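Local structure of TAF6 (Antonospora locustae, 4ATG) at residues Phe13-Ile16 / Leu17-Ile20; Tyr44-Gln47 / His48-Leu52; Glu59-Val62 / Leu63-Cys66; Ile113-Tyr116 / Ile117-Tyr121. The protein is probably a subunit of the transcription factor TFIID whose C-terminal HEAT-repeat domain is thought to contribute to Taf6-Taf9 complex formation. All coordinates share one frame; numbering follows the deposited sequence.

Contact 1. Residues Phe13-Ile16 / Leu17-Ile20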
ATOM      1  N   PHE A  13       5.374  -0.683  22.364  1.00 16.48           N
ATOM      2  CA  PHE A  13       4.973  -1.425  21.165  1.00 15.66           C
ATOM      3  C   PHE A  13       3.542  -1.935  21.372  1.00 19.22           C
ATOM      4  O   PHE A  13       2.675  -1.668  20.535  1.00 19.31           O
ATOM      5  CB  PHE A  13       5.940  -2.590  20.939  1.00 16.29           C
ATOM      6  CG  PHE A  13       5.525  -3.500  19.802  1.00 17.86           C
ATOM      7  CD1 PHE A  13       5.708  -3.114  18.477  1.00 19.12           C
ATOM      8  CD2 PHE A  13       4.989  -4.753  20.057  1.00 20.00           C
ATOM      9  CE1 PHE A  13       5.314  -3.948  17.433  1.00 19.56           C
ATOM     10  CE2 PHE A  13       4.621  -5.597  19.009  1.00 22.50           C
ATOM     11  CZ  PHE A  13       4.792  -5.194  17.709  1.00 18.91           C
ATOM     12  N   ASP A  14       3.294  -2.660  22.479  1.00 17.28           N
ATOM     13  CA  ASP A  14       1.956  -3.182  22.781  1.00 17.94           C
ATOM     14  C   ASP A  14       0.942  -2.054  22.911  1.00 21.73           C
ATOM     15  O   ASP A  14      -0.190  -2.209  22.439  1.00 22.01           O
ATOM     16  CB  ASP A  14       1.953  -4.059  24.037  1.00 20.37           C
ATOM     17  CG  ASP A  14       2.720  -5.375  23.892  1.00 30.50           C
ATOM     18  OD1 ASP A  14       2.964  -5.816  22.719  1.00 29.20           O
ATOM     19  OD2 ASP A  14       3.049  -5.973  24.922  1.00 34.33           O
ATOM     20  N   LYS A  15       1.342  -0.908  23.512  1.00 17.54           N
ATOM     21  CA  LYS A  15       0.422   0.241  23.704  1.00 16.34           C
ATOM     22  C   LYS A  15      -0.038   0.809  22.352  1.00 18.22           C
ATOM     23  O   LYS A  15      -1.229   0.990  22.140  1.00 17.19           O
ATOM     24  CB  LYS A  15       1.082   1.359  24.538  1.00 18.72           C
ATOM     25  CG  LYS A  15       0.138   2.525  24.810  1.00 17.26           C
ATOM     26  CD  LYS A  15      -0.994   2.034  25.721  1.00 24.94           C
ATOM     27  CE  LYS A  15      -2.089   3.017  25.893  1.00 30.86           C
ATOM     28  NZ  LYS A  15      -3.182   2.434  26.752  1.00 29.20           N
ATOM     29  N   ILE A  16       0.897   1.058  21.435  1.00 15.88           N
ATOM     30  CA  ILE A  16       0.568   1.588  20.106  1.00 15.24           C
ATOM     31  C   ILE A  16      -0.391   0.651  19.383  1.00 19.50           C
ATOM     32  O   ILE A  16      -1.377   1.104  18.794  1.00 17.53           O
ATOM     33  CB  ILE A  16       1.859   1.841  19.269  1.00 16.66           C
ATOM     34  CG1 ILE A  16       2.716   2.991  19.896  1.00 16.79           C
ATOM     35  CG2 ILE A  16       1.514   2.116  17.775  1.00 15.28           C
ATOM     36  CD1 ILE A  16       2.061   4.412  20.006  1.00 23.98           C
ATOM     37  N   LEU A  17      -0.073  -0.637  19.379  1.00 19.93           N
ATOM     38  CA  LEU A  17      -0.921  -1.621  18.690  1.00 21.33           C
ATOM     39  C   LEU A  17      -2.339  -1.639  19.265  1.00 24.93           C
ATOM     40  O   LEU A  17      -3.310  -1.667  18.503  1.00 23.86           O
ATOM     41  CB  LEU A  17      -0.278  -3.009  18.711  1.00 22.82           C
ATOM     42  CG  LEU A  17       1.099  -3.129  17.980  1.00 28.76           C
ATOM     43  CD1 LEU A  17       1.483  -4.541  17.874  1.00 31.54           C
ATOM     44  CD2 LEU A  17       1.142  -2.406  16.628  1.00 30.21           C
ATOM     45  N   SER A  18      -2.458  -1.505  20.585  1.00 20.45           N
ATOM     46  CA  SER A  18      -3.752  -1.491  21.273  1.00 20.12           C
ATOM     47  C   SER A  18      -4.586  -0.257  20.902  1.00 20.89           C
ATOM     48  O   SER A  18      -5.805  -0.273  21.107  1.00 21.26           O
ATOM     49  CB  SER A  18      -3.558  -1.519  22.784  1.00 24.19           C
ATOM     50  OG  SER A  18      -3.231  -0.222  23.268  1.00 25.14           O
ATOM     51  N   MET A  19      -3.934   0.814  20.420  1.00 16.32           N
ATOM     52  CA  MET A  19      -4.591   2.075  20.024  1.00 16.39           C
ATOM     53  C   MET A  19      -5.160   2.038  18.591  1.00 19.64           C
ATOM     54  O   MET A  19      -5.993   2.854  18.266  1.00 19.55           O
ATOM     55  CB  MET A  19      -3.615   3.263  20.188  1.00 17.91           C
ATOM     56  CG  MET A  19      -3.261   3.550  21.685  1.00 21.63           C
ATOM     57  SD  MET A  19      -1.703   4.460  21.890  1.00 25.16           S
ATOM     58  CE  MET A  19      -2.257   6.104  21.534  1.00 22.51           C
ATOM     59  N   ILE A  20      -4.721   1.089  17.740  1.00 18.35           N
ATOM     60  CA  ILE A  20      -5.201   1.009  16.346  1.00 18.88           C
ATOM     61  C   ILE A  20      -6.720   0.913  16.282  1.00 25.78           C
ATOM     62  O   ILE A  20      -7.355   1.691  15.560  1.00 26.98           O
ATOM     63  CB  ILE A  20      -4.492  -0.142  15.564  1.00 22.23           C
ATOM     64  CG1 ILE A  20      -2.980   0.103  15.467  1.00 21.33           C
ATOM     65  CG2 ILE A  20      -5.152  -0.384  14.154  1.00 24.39           C
ATOM     66  CD1 ILE A  20      -2.150  -1.098  14.880  1.00 25.07           C
TER
HETATM   67  O   HOH W   1      -4.740   1.471  24.616  1.00 29.31           O
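Leu17 N reaches back one helical turn to Phe13 O at 3.2 Å in a nearly straight bond (170°), and Ser18 N does the same to Asp14 O. Both belong to helix 7-20 of the HEAT-repeat domain. At Met19 the bonding shifts to a three-residue step: Met19 N bonds Ile16 O at 3.0 Å from well above the carbonyl plane, while its bond to Lys15 O is weak.

On the side turned to helix 42-55, Leu17 lays CD1 over one face of the Phe13 ring, 3.8 Å from the centroid, a CH-pi contact that draws closest to CZ. Phe13 carries its ring on a CG opposite the backbone N (chi1 174°), which swings it along the helix to meet the leucine. Phe45 and Tyr44 of helix 42-55 pack on the same ring; an alanine here would probably leave Leu17 CD1 without its aromatic face and open a gap against helix 42-55.

The outer side is polar. Ser18 OG, turned between its backbone N and carbonyl carbon (chi1 80°), donates to Lys15 O at 2.6 Å, and a water joins it to Lys15 NZ. This turn thus pairs an apolar side, which meets helices 42-55 and 25-34, with a polar one where water links Lys15 and Ser18.

Contact 2. Residues Tyr44-Gln47 / His48-Leu52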
ATOM      1  N   TYR A  44       8.985  -4.946  13.824  1.00 17.50           N
ATOM      2  CA  TYR A  44       7.864  -5.542  14.552  1.00 16.38           C
ATOM      3  C   TYR A  44       6.551  -4.830  14.219  1.00 17.11           C
ATOM      4  O   TYR A  44       5.524  -5.488  14.063  1.00 15.14           O
ATOM      5  CB  TYR A  44       8.154  -5.574  16.053  1.00 17.78           C
ATOM      6  CG  TYR A  44       9.346  -6.454  16.373  1.00 20.06           C
ATOM      7  CD1 TYR A  44       9.368  -7.795  15.997  1.00 23.61           C
ATOM      8  CD2 TYR A  44      10.493  -5.924  16.955  1.00 20.96           C
ATOM      9  CE1 TYR A  44      10.499  -8.580  16.189  1.00 26.43           C
ATOM     10  CE2 TYR A  44      11.600  -6.727  17.234  1.00 23.16           C
ATOM     11  CZ  TYR A  44      11.586  -8.064  16.878  1.00 31.78           C
ATOM     12  OH  TYR A  44      12.680  -8.853  17.139  1.00 33.61           O
ATOM     13  N   PHE A  45       6.590  -3.494  14.076  1.00 14.34           N
ATOM     14  CA  PHE A  45       5.383  -2.749  13.688  1.00 12.81           C
ATOM     15  C   PHE A  45       4.951  -3.218  12.296  1.00 16.82           C
ATOM     16  O   PHE A  45       3.782  -3.511  12.088  1.00 16.56           O
ATOM     17  CB  PHE A  45       5.656  -1.238  13.661  1.00 13.68           C
ATOM     18  CG  PHE A  45       5.614  -0.552  15.012  1.00 15.31           C
ATOM     19  CD1 PHE A  45       4.505  -0.686  15.847  1.00 18.68           C
ATOM     20  CD2 PHE A  45       6.612   0.332  15.386  1.00 16.97           C
ATOM     21  CE1 PHE A  45       4.440  -0.012  17.077  1.00 19.67           C
ATOM     22  CE2 PHE A  45       6.535   1.030  16.608  1.00 19.37           C
ATOM     23  CZ  PHE A  45       5.473   0.819  17.461  1.00 17.93           C
ATOM     24  N   ILE A  46       5.898  -3.315  11.361  1.00 16.87           N
ATOM     25  CA  ILE A  46       5.596  -3.758   9.997  1.00 17.67           C
ATOM     26  C   ILE A  46       5.063  -5.180   9.987  1.00 19.04           C
ATOM     27  O   ILE A  46       4.075  -5.444   9.312  1.00 18.39           O
ATOM     28  CB  ILE A  46       6.796  -3.562   9.042  1.00 22.14           C
ATOM     29  CG1 ILE A  46       7.117  -2.065   8.895  1.00 23.31           C
ATOM     30  CG2 ILE A  46       6.512  -4.208   7.661  1.00 23.54           C
ATOM     31  CD1 ILE A  46       8.475  -1.825   8.465  1.00 28.27           C
ATOM     32  N   GLN A  47       5.684  -6.090  10.746  1.00 17.29           N
ATOM     33  CA  GLN A  47       5.194  -7.481  10.823  1.00 18.79           C
ATOM     34  C   GLN A  47       3.758  -7.518  11.386  1.00 23.06           C
ATOM     35  O   GLN A  47       2.898  -8.196  10.815  1.00 22.65           O
ATOM     36  CB  GLN A  47       6.151  -8.345  11.686  1.00 20.50           C
ATOM     37  CG  GLN A  47       5.847  -9.834  11.669  1.00 36.17           C
ATOM     38  CD  GLN A  47       6.277 -10.534  12.942  1.00 54.95           C
ATOM     39  OE1 GLN A  47       7.096 -10.040  13.736  1.00 46.16           O
ATOM     40  NE2 GLN A  47       5.726 -11.714  13.165  1.00 55.05           N
ATOM     41  N   HIS A  48       3.473  -6.786  12.498  0.50 19.81           N
ATOM     42  CA  HIS A  48       2.107  -6.792  13.069  0.50 19.84           C
ATOM     43  C   HIS A  48       1.100  -6.170  12.132  0.50 23.13           C
ATOM     44  O   HIS A  48      -0.001  -6.711  11.954  0.50 22.67           O
ATOM     45  CB  HIS A  48       2.036  -6.054  14.420  0.50 20.75           C
ATOM     46  CG  HIS A  48       0.630  -5.899  14.938  0.50 24.26           C
ATOM     47  ND1 HIS A  48       0.014  -6.904  15.662  0.50 27.26           N
ATOM     48  CD2 HIS A  48      -0.240  -4.870  14.797  0.50 25.35           C
ATOM     49  CE1 HIS A  48      -1.195  -6.447  15.960  0.50 26.30           C
ATOM     50  NE2 HIS A  48      -1.393  -5.228  15.461  0.50 25.79           N
ATOM     51  N   ILE A  49       1.435  -4.987  11.601  1.00 18.80           N
ATOM     52  CA  ILE A  49       0.521  -4.257  10.721  1.00 18.33           C
ATOM     53  C   ILE A  49       0.191  -5.121   9.494  1.00 21.15           C
ATOM     54  O   ILE A  49      -0.980  -5.206   9.138  1.00 20.07           O
ATOM     55  CB  ILE A  49       1.039  -2.831  10.352  1.00 20.31           C
ATOM     56  CG1 ILE A  49       1.098  -1.922  11.606  1.00 19.70           C
ATOM     57  CG2 ILE A  49       0.147  -2.183   9.286  1.00 20.67           C
ATOM     58  CD1 ILE A  49       2.160  -0.685  11.447  1.00 20.81           C
ATOM     59  N   SER A  50       1.212  -5.783   8.869  1.00 18.98           N
ATOM     60  CA  SER A  50       0.969  -6.652   7.700  0.50 18.65           C
ATOM     61  C   SER A  50       0.001  -7.762   8.055  1.00 22.89           C
ATOM     62  O   SER A  50      -0.917  -8.046   7.284  1.00 21.44           O
ATOM     63  CB  SER A  50       2.268  -7.274   7.195  0.50 19.16           C
ATOM     64  OG  SER A  50       3.112  -6.275   6.662  0.50 15.00           O
ATOM     65  N   GLU A  51       0.190  -8.388   9.245  1.00 20.93           N
ATOM     66  CA  GLU A  51      -0.685  -9.478   9.708  1.00 21.49           C
ATOM     67  C   GLU A  51      -2.093  -8.973  10.000  1.00 24.54           C
ATOM     68  O   GLU A  51      -3.074  -9.637   9.678  1.00 24.05           O
ATOM     69  CB  GLU A  51      -0.097 -10.168  10.958  1.00 23.89           C
ATOM     70  CG  GLU A  51       1.051 -11.116  10.646  1.00 37.30           C
ATOM     71  CD  GLU A  51       1.844 -11.645  11.829  1.00 64.64           C
ATOM     72  OE1 GLU A  51       1.655 -11.150  12.966  1.00 51.18           O
ATOM     73  OE2 GLU A  51       2.688 -12.543  11.605  1.00 65.80           O
ATOM     74  N   LEU A  52      -2.198  -7.778  10.575  1.00 21.73           N
ATOM     75  CA  LEU A  52      -3.500  -7.190  10.893  1.00 21.79           C
ATOM     76  C   LEU A  52      -4.272  -6.881   9.607  1.00 24.64           C
ATOM     77  O   LEU A  52      -5.466  -7.168   9.553  1.00 25.08           O
ATOM     78  CB  LEU A  52      -3.303  -5.928  11.772  1.00 21.21           C
ATOM     79  CG  LEU A  52      -4.573  -5.211  12.265  1.00 27.46           C
ATOM     80  CD1 LEU A  52      -5.485  -6.146  13.096  1.00 28.42           C
ATOM     81  CD2 LEU A  52      -4.196  -3.963  13.068  1.00 29.37           C
TER
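Ile46 O is the carbonyl that Ser50 bonds twice along helix 42-55: Ser50 N at 2.9 Å and, in the conformer described, Ser50 OG at the same distance, arriving from opposite faces of the carbonyl plane. A serine suits this place because OG, anti to the carbonyl carbon (chi1 -67°), leans back over the preceding turn. The hydroxyl is also hydrogen-bonded to Tyr70 OH, although a second conformer of Ser50 makes these side-chain bonds provisional.

Regular helical bonds satisfy the carbonyls of Tyr44, Phe45 and Gln47, with His48 N on Tyr44 O, Ile49 N on Phe45 O at 2.8 Å and Glu51 N on Gln47 O. Gln47 and Glu51 run side by side on the outer surface and point the same way, their amide and carboxylate planes 72° apart. NE2 of Gln47 stays 3.5 Å from OE2 of Glu51, a loose polar approach. Tyr44 OH finds its partner in Gly1 N.

Between the apolar residues, Ile49 CD1 comes within 4.2 Å of Phe45 CB. Phe45 then faces Ile16 and Leu17 of helix 7-20, Ile49 meets Cys66 and Leu69 of helix 60-75, and Ile46 lies on Ile88 of helix 85-97, so three helices pack around this one in the all-helical solenoid.

Contact 3. Residues Glu59-Val62 / Leu63-Cys66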
ATOM      1  N   GLU A  59     -12.776  -4.546   7.384  1.00 26.61           N
ATOM      2  CA  GLU A  59     -12.766  -3.422   8.320  1.00 25.25           C
ATOM      3  C   GLU A  59     -12.022  -2.271   7.652  1.00 27.84           C
ATOM      4  O   GLU A  59     -10.824  -2.129   7.854  1.00 24.67           O
ATOM      5  CB  GLU A  59     -12.127  -3.806   9.666  1.00 25.71           C
ATOM      6  CG  GLU A  59     -12.969  -4.815  10.435  1.00 38.84           C
ATOM      7  CD  GLU A  59     -12.367  -5.259  11.749  1.00 59.70           C
ATOM      8  OE1 GLU A  59     -12.562  -4.552  12.765  1.00 54.25           O
ATOM      9  OE2 GLU A  59     -11.702  -6.319  11.762  1.00 53.93           O
ATOM     10  N   ALA A  60     -12.736  -1.506   6.806  1.00 26.23           N
ATOM     11  CA  ALA A  60     -12.188  -0.390   6.019  1.00 25.92           C
ATOM     12  C   ALA A  60     -11.444   0.617   6.877  1.00 28.92           C
ATOM     13  O   ALA A  60     -10.347   1.029   6.506  1.00 27.54           O
ATOM     14  CB  ALA A  60     -13.297   0.305   5.230  1.00 27.60           C
ATOM     15  N   GLU A  61     -12.012   0.980   8.048  1.00 25.17           N
ATOM     16  CA  GLU A  61     -11.367   1.945   8.937  1.00 24.18           C
ATOM     17  C   GLU A  61     -10.055   1.411   9.523  1.00 25.72           C
ATOM     18  O   GLU A  61      -9.087   2.162   9.609  1.00 23.62           O
ATOM     19  CB  GLU A  61     -12.348   2.494   9.993  1.00 26.67           C
ATOM     20  CG  GLU A  61     -13.493   3.292   9.361  1.00 37.52           C
ATOM     21  CD  GLU A  61     -13.066   4.401   8.403  1.00 57.79           C
ATOM     22  OE1 GLU A  61     -12.279   5.279   8.825  1.00 46.40           O
ATOM     23  OE2 GLU A  61     -13.484   4.368   7.219  1.00 40.87           O
ATOM     24  N   VAL A  62      -9.993   0.106   9.834  1.00 22.62           N
ATOM     25  CA  VAL A  62      -8.729  -0.505  10.329  1.00 21.53           C
ATOM     26  C   VAL A  62      -7.700  -0.499   9.216  1.00 21.30           C
ATOM     27  O   VAL A  62      -6.563  -0.095   9.451  1.00 18.59           O
ATOM     28  CB  VAL A  62      -8.938  -1.918  10.949  1.00 26.74           C
ATOM     29  CG1 VAL A  62      -7.609  -2.568  11.354  1.00 25.19           C
ATOM     30  CG2 VAL A  62      -9.880  -1.850  12.153  1.00 27.91           C
ATOM     31  N   LEU A  63      -8.113  -0.834   7.980  1.00 18.86           N
ATOM     32  CA  LEU A  63      -7.176  -0.841   6.839  1.00 18.42           C
ATOM     33  C   LEU A  63      -6.608   0.547   6.600  1.00 21.41           C
ATOM     34  O   LEU A  63      -5.404   0.691   6.371  1.00 20.45           O
ATOM     35  CB  LEU A  63      -7.861  -1.352   5.558  1.00 19.26           C
ATOM     36  CG  LEU A  63      -8.279  -2.839   5.538  1.00 23.43           C
ATOM     37  CD1 LEU A  63      -8.992  -3.163   4.272  1.00 23.18           C
ATOM     38  CD2 LEU A  63      -7.099  -3.761   5.668  1.00 26.23           C
ATOM     39  N   LYS A  64      -7.463   1.584   6.697  1.00 18.08           N
ATOM     40  CA  LYS A  64      -7.001   2.969   6.529  1.00 16.23           C
ATOM     41  C   LYS A  64      -5.988   3.370   7.591  1.00 18.29           C
ATOM     42  O   LYS A  64      -5.002   4.037   7.265  1.00 15.19           O
ATOM     43  CB  LYS A  64      -8.171   3.950   6.528  1.00 17.82           C
ATOM     44  CG  LYS A  64      -9.024   3.839   5.278  1.00 19.31           C
ATOM     45  CD  LYS A  64     -10.168   4.842   5.356  1.00 23.04           C
ATOM     46  CE  LYS A  64     -11.237   4.540   4.333  1.00 31.85           C
ATOM     47  NZ  LYS A  64     -12.434   5.383   4.558  1.00 32.26           N
ATOM     48  N   THR A  65      -6.204   2.949   8.851  1.00 15.42           N
ATOM     49  CA  THR A  65      -5.249   3.197   9.952  1.00 14.74           C
ATOM     50  C   THR A  65      -3.921   2.503   9.669  1.00 18.02           C
ATOM     51  O   THR A  65      -2.887   3.117   9.873  1.00 17.36           O
ATOM     52  CB  THR A  65      -5.849   2.747  11.304  1.00 20.09           C
ATOM     53  OG1 THR A  65      -7.036   3.507  11.514  1.00 21.41           O
ATOM     54  CG2 THR A  65      -4.918   3.008  12.490  1.00 18.75           C
ATOM     55  N   CYS A  66      -3.947   1.250   9.173  1.00 16.70           N
ATOM     56  CA  CYS A  66      -2.720   0.486   8.853  1.00 16.00           C
ATOM     57  C   CYS A  66      -1.897   1.176   7.791  1.00 19.06           C
ATOM     58  O   CYS A  66      -0.688   1.319   7.945  1.00 18.69           O
ATOM     59  CB  CYS A  66      -3.074  -0.934   8.444  1.00 17.13           C
ATOM     60  SG  CYS A  66      -3.701  -1.940   9.812  1.00 21.91           S
TER
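Lys64 N gives the shortest sound polar bond here, 2.9 Å to Ala60 O, in the opening turn of helix 60-75 of the HEAT-repeat domain. Glu59 occupies the N-cap position, and its carbonyl O takes Leu63 N in the first of the regular helical bonds. Thr65 N and Cys66 N continue the pattern onto Glu61 O and Val62 O.

The charged contact joins residues three apart. Lys64 stretches its extended chain back toward the helix start, while Glu61 folds at chi2 (-52°), bringing its carboxylate round to meet the ammonium group. NZ lies 3.0 Å from OE2, on the syn side and 18° out of the carboxylate plane, forming a salt bridge. An acid suits this place, since its negative charge probably also interacts favourably with the positive end of the helix dipole. An alanine in place of Lys64 would probably leave the Glu61 carboxylate without its cationic mate and free to turn, and would remove the chain that rests on Met109 of helix 104-121.

Apolar side chains suit the sides that meet other helices: Ala60 and Leu63 lie against Val106 of that same helix, while Val62 and Cys66 both reach Leu52 of helix 42-55. One turn apart and facing this leucine, Val62 CG1 and Cys66 SG approach each other to 4.2 Å.

Contact 4. Residues Ile113-Tyr116 / Ile117-Tyr121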
ATOM      1  N   ILE A 113       0.153   5.696  -1.341  1.00 13.88           N
ATOM      2  CA  ILE A 113       1.396   5.437  -0.589  1.00 13.35           C
ATOM      3  C   ILE A 113       2.365   4.681  -1.452  1.00 16.92           C
ATOM      4  O   ILE A 113       3.567   4.980  -1.425  1.00 15.12           O
ATOM      5  CB  ILE A 113       1.140   4.783   0.808  1.00 15.74           C
ATOM      6  CG1 ILE A 113       0.051   5.602   1.595  1.00 15.02           C
ATOM      7  CG2 ILE A 113       2.476   4.716   1.630  1.00 16.48           C
ATOM      8  CD1 ILE A 113       0.328   7.110   1.775  1.00 17.08           C
ATOM      9  N   VAL A 114       1.871   3.728  -2.247  1.00 13.56           N
ATOM     10  CA  VAL A 114       2.747   3.025  -3.209  1.00 13.79           C
ATOM     11  C   VAL A 114       3.392   4.057  -4.142  1.00 17.22           C
ATOM     12  O   VAL A 114       4.578   3.931  -4.466  1.00 18.12           O
ATOM     13  CB  VAL A 114       1.992   1.953  -4.029  1.00 17.65           C
ATOM     14  CG1 VAL A 114       2.845   1.410  -5.192  1.00 17.90           C
ATOM     15  CG2 VAL A 114       1.525   0.813  -3.134  1.00 16.93           C
ATOM     16  N   LYS A 115       2.616   5.063  -4.582  1.00 12.89           N
ATOM     17  CA  LYS A 115       3.147   6.116  -5.467  1.00 12.62           C
ATOM     18  C   LYS A 115       4.244   6.917  -4.764  1.00 16.16           C
ATOM     19  O   LYS A 115       5.277   7.197  -5.354  1.00 16.31           O
ATOM     20  CB  LYS A 115       2.039   7.055  -5.960  1.00 14.84           C
ATOM     21  CG  LYS A 115       2.609   8.307  -6.673  1.00 17.68           C
ATOM     22  CD  LYS A 115       1.536   9.250  -7.179  1.00 25.00           C
ATOM     23  CE  LYS A 115       2.137  10.517  -7.781  1.00 23.45           C
ATOM     24  NZ  LYS A 115       3.226  10.201  -8.756  1.00 23.98           N
ATOM     25  N   TYR A 116       4.032   7.261  -3.514  1.00 13.88           N
ATOM     26  CA  TYR A 116       5.031   8.018  -2.746  1.00 14.27           C
ATOM     27  C   TYR A 116       6.347   7.229  -2.688  1.00 16.36           C
ATOM     28  O   TYR A 116       7.426   7.813  -2.857  1.00 15.59           O
ATOM     29  CB  TYR A 116       4.524   8.269  -1.320  1.00 16.27           C
ATOM     30  CG  TYR A 116       5.491   9.107  -0.516  1.00 19.35           C
ATOM     31  CD1 TYR A 116       5.437  10.493  -0.559  1.00 22.33           C
ATOM     32  CD2 TYR A 116       6.513   8.513   0.230  1.00 21.05           C
ATOM     33  CE1 TYR A 116       6.349  11.276   0.148  1.00 23.97           C
ATOM     34  CE2 TYR A 116       7.417   9.288   0.962  1.00 22.48           C
ATOM     35  CZ  TYR A 116       7.339  10.670   0.900  1.00 32.15           C
ATOM     36  OH  TYR A 116       8.195  11.465   1.617  1.00 39.44           O
ATOM     37  N   ILE A 117       6.257   5.930  -2.443  1.00 13.57           N
ATOM     38  CA  ILE A 117       7.458   5.065  -2.367  1.00 14.04           C
ATOM     39  C   ILE A 117       8.113   5.004  -3.733  1.00 17.34           C
ATOM     40  O   ILE A 117       9.322   5.177  -3.846  1.00 17.54           O
ATOM     41  CB  ILE A 117       7.076   3.663  -1.838  1.00 15.97           C
ATOM     42  CG1 ILE A 117       6.609   3.750  -0.366  1.00 14.67           C
ATOM     43  CG2 ILE A 117       8.260   2.658  -1.997  1.00 17.36           C
ATOM     44  CD1 ILE A 117       5.959   2.412   0.186  1.00 20.30           C
ATOM     45  N   TYR A 118       7.299   4.784  -4.770  1.00 15.10           N
ATOM     46  CA  TYR A 118       7.775   4.734  -6.150  1.00 16.36           C
ATOM     47  C   TYR A 118       8.527   6.028  -6.483  1.00 20.31           C
ATOM     48  O   TYR A 118       9.668   5.979  -6.960  1.00 20.02           O
ATOM     49  CB  TYR A 118       6.583   4.521  -7.106  1.00 17.63           C
ATOM     50  CG  TYR A 118       6.969   4.331  -8.550  1.00 20.78           C
ATOM     51  CD1 TYR A 118       7.182   3.056  -9.073  1.00 23.01           C
ATOM     52  CD2 TYR A 118       6.967   5.404  -9.439  1.00 22.89           C
ATOM     53  CE1 TYR A 118       7.458   2.865 -10.429  1.00 24.13           C
ATOM     54  CE2 TYR A 118       7.270   5.225 -10.793  1.00 24.43           C
ATOM     55  CZ  TYR A 118       7.502   3.953 -11.282  1.00 31.45           C
ATOM     56  OH  TYR A 118       7.778   3.772 -12.617  1.00 32.49           O
ATOM     57  N   ASP A 119       7.894   7.172  -6.254  1.00 17.42           N
ATOM     58  CA  ASP A 119       8.513   8.466  -6.561  1.00 18.65           C
ATOM     59  C   ASP A 119       9.770   8.749  -5.742  1.00 22.14           C
ATOM     60  O   ASP A 119      10.718   9.335  -6.263  1.00 22.99           O
ATOM     61  CB  ASP A 119       7.509   9.599  -6.342  1.00 20.16           C
ATOM     62  CG  ASP A 119       6.402   9.682  -7.398  1.00 26.88           C
ATOM     63  OD1 ASP A 119       6.572   9.105  -8.477  1.00 32.90           O
ATOM     64  OD2 ASP A 119       5.427  10.416  -7.173  1.00 31.68           O
ATOM     65  N   THR A 120       9.769   8.364  -4.472  1.00 17.36           N
ATOM     66  CA  THR A 120      10.887   8.679  -3.576  1.00 16.79           C
ATOM     67  C   THR A 120      12.092   7.762  -3.762  1.00 18.23           C
ATOM     68  O   THR A 120      13.239   8.213  -3.620  1.00 18.54           O
ATOM     69  CB  THR A 120      10.380   8.670  -2.117  1.00 18.74           C
ATOM     70  OG1 THR A 120       9.289   9.585  -2.011  1.00 20.78           O
ATOM     71  CG2 THR A 120      11.462   9.057  -1.082  1.00 19.18           C
ATOM     72  N   TYR A 121      11.833   6.466  -3.956  1.00 14.49           N
ATOM     73  CA  TYR A 121      12.880   5.427  -3.940  1.00 14.60           C
ATOM     74  C   TYR A 121      13.203   4.654  -5.190  1.00 18.58           C
ATOM     75  O   TYR A 121      14.213   3.927  -5.171  1.00 19.51           O
ATOM     76  CB  TYR A 121      12.518   4.415  -2.821  1.00 13.80           C
ATOM     77  CG  TYR A 121      12.461   5.050  -1.452  1.00 15.03           C
ATOM     78  CD1 TYR A 121      13.627   5.388  -0.770  1.00 16.38           C
ATOM     79  CD2 TYR A 121      11.238   5.322  -0.836  1.00 14.67           C
ATOM     80  CE1 TYR A 121      13.581   5.968   0.496  1.00 16.48           C
ATOM     81  CE2 TYR A 121      11.183   5.909   0.432  1.00 14.15           C
ATOM     82  CZ  TYR A 121      12.358   6.238   1.089  1.00 19.95           C
ATOM     83  OH  TYR A 121      12.325   6.828   2.338  1.00 18.89           O
TER
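Over one face of the Tyr116 ring sits Thr120 OG1, 3.5 Å above the plane and displaced toward the rim, with CE2 its nearest ring atom. The hydroxyl gives its proton to Tyr116 O at 2.7 Å, and the same oxygen lies over the ring of that tyrosine. Phe71 of helix 60-75 meets the tyrosine edge-to-face. Thr120 is two-sided: its CG2 lies over a face of the Tyr121 ring. Tyr118, by contrast, has Asp119 OD1 in plane at its ring edge.

Tyr116 O accepts twice, for Thr120 N also reaches it at 2.9 Å, from the opposite face of the carbonyl plane to OG1. With chi1 at -56° the threonine hydroxyl lies beside its own backbone N, which lets both donors reach the one carbonyl. The phenol end of Tyr116 bonds Lys75 NZ.

These residues form the last turns of helix 104-121 in the HEAT-repeat solenoid. Its apolar side carries Ile113 and Ile117, whose CG2 and CD1 are 4.4 Å apart. Ile117 lies on Leu89 and Leu92 of helix 85-97, Ile74 of helix 60-75 and Leu128 of helix 128-140.

On another side, Lys115 and Asp119 form a salt bridge one turn apart. The lysine chain runs straight until a bend at chi4 (49°) turns NZ to Asp119 OD2 at 2.7 Å, on the syn side of the carboxylate. The same NZ bonds Ile159 O, tying this pair to the final turn of helix 147-160.

Contacts 1, 2 and 3 are three adjoining pieces of the solenoid, taken from helices 7-20, 42-55 and 60-75. Contacts 1 and 2, with centres 11 Å apart, meet closely: Phe13 CE1 comes within 3.6 Å of Tyr44 CB. Contact 2 passes the packing on to contact 3, where Ile49 CG2 lies 3.6 Å from Cys66 CB, while Ile20 CG2 links contact 1 to contact 3 through Thr65 CG2 at 3.8 Å. Contact 4 stands apart, its nearest atoms about 8 Å from contact 3 and about 15 Å from contact 1. Helix 60-75 bridges that distance, since its first turns form contact 3 and its later residues Phe71, Ile74 and Lys75 reach contact 4.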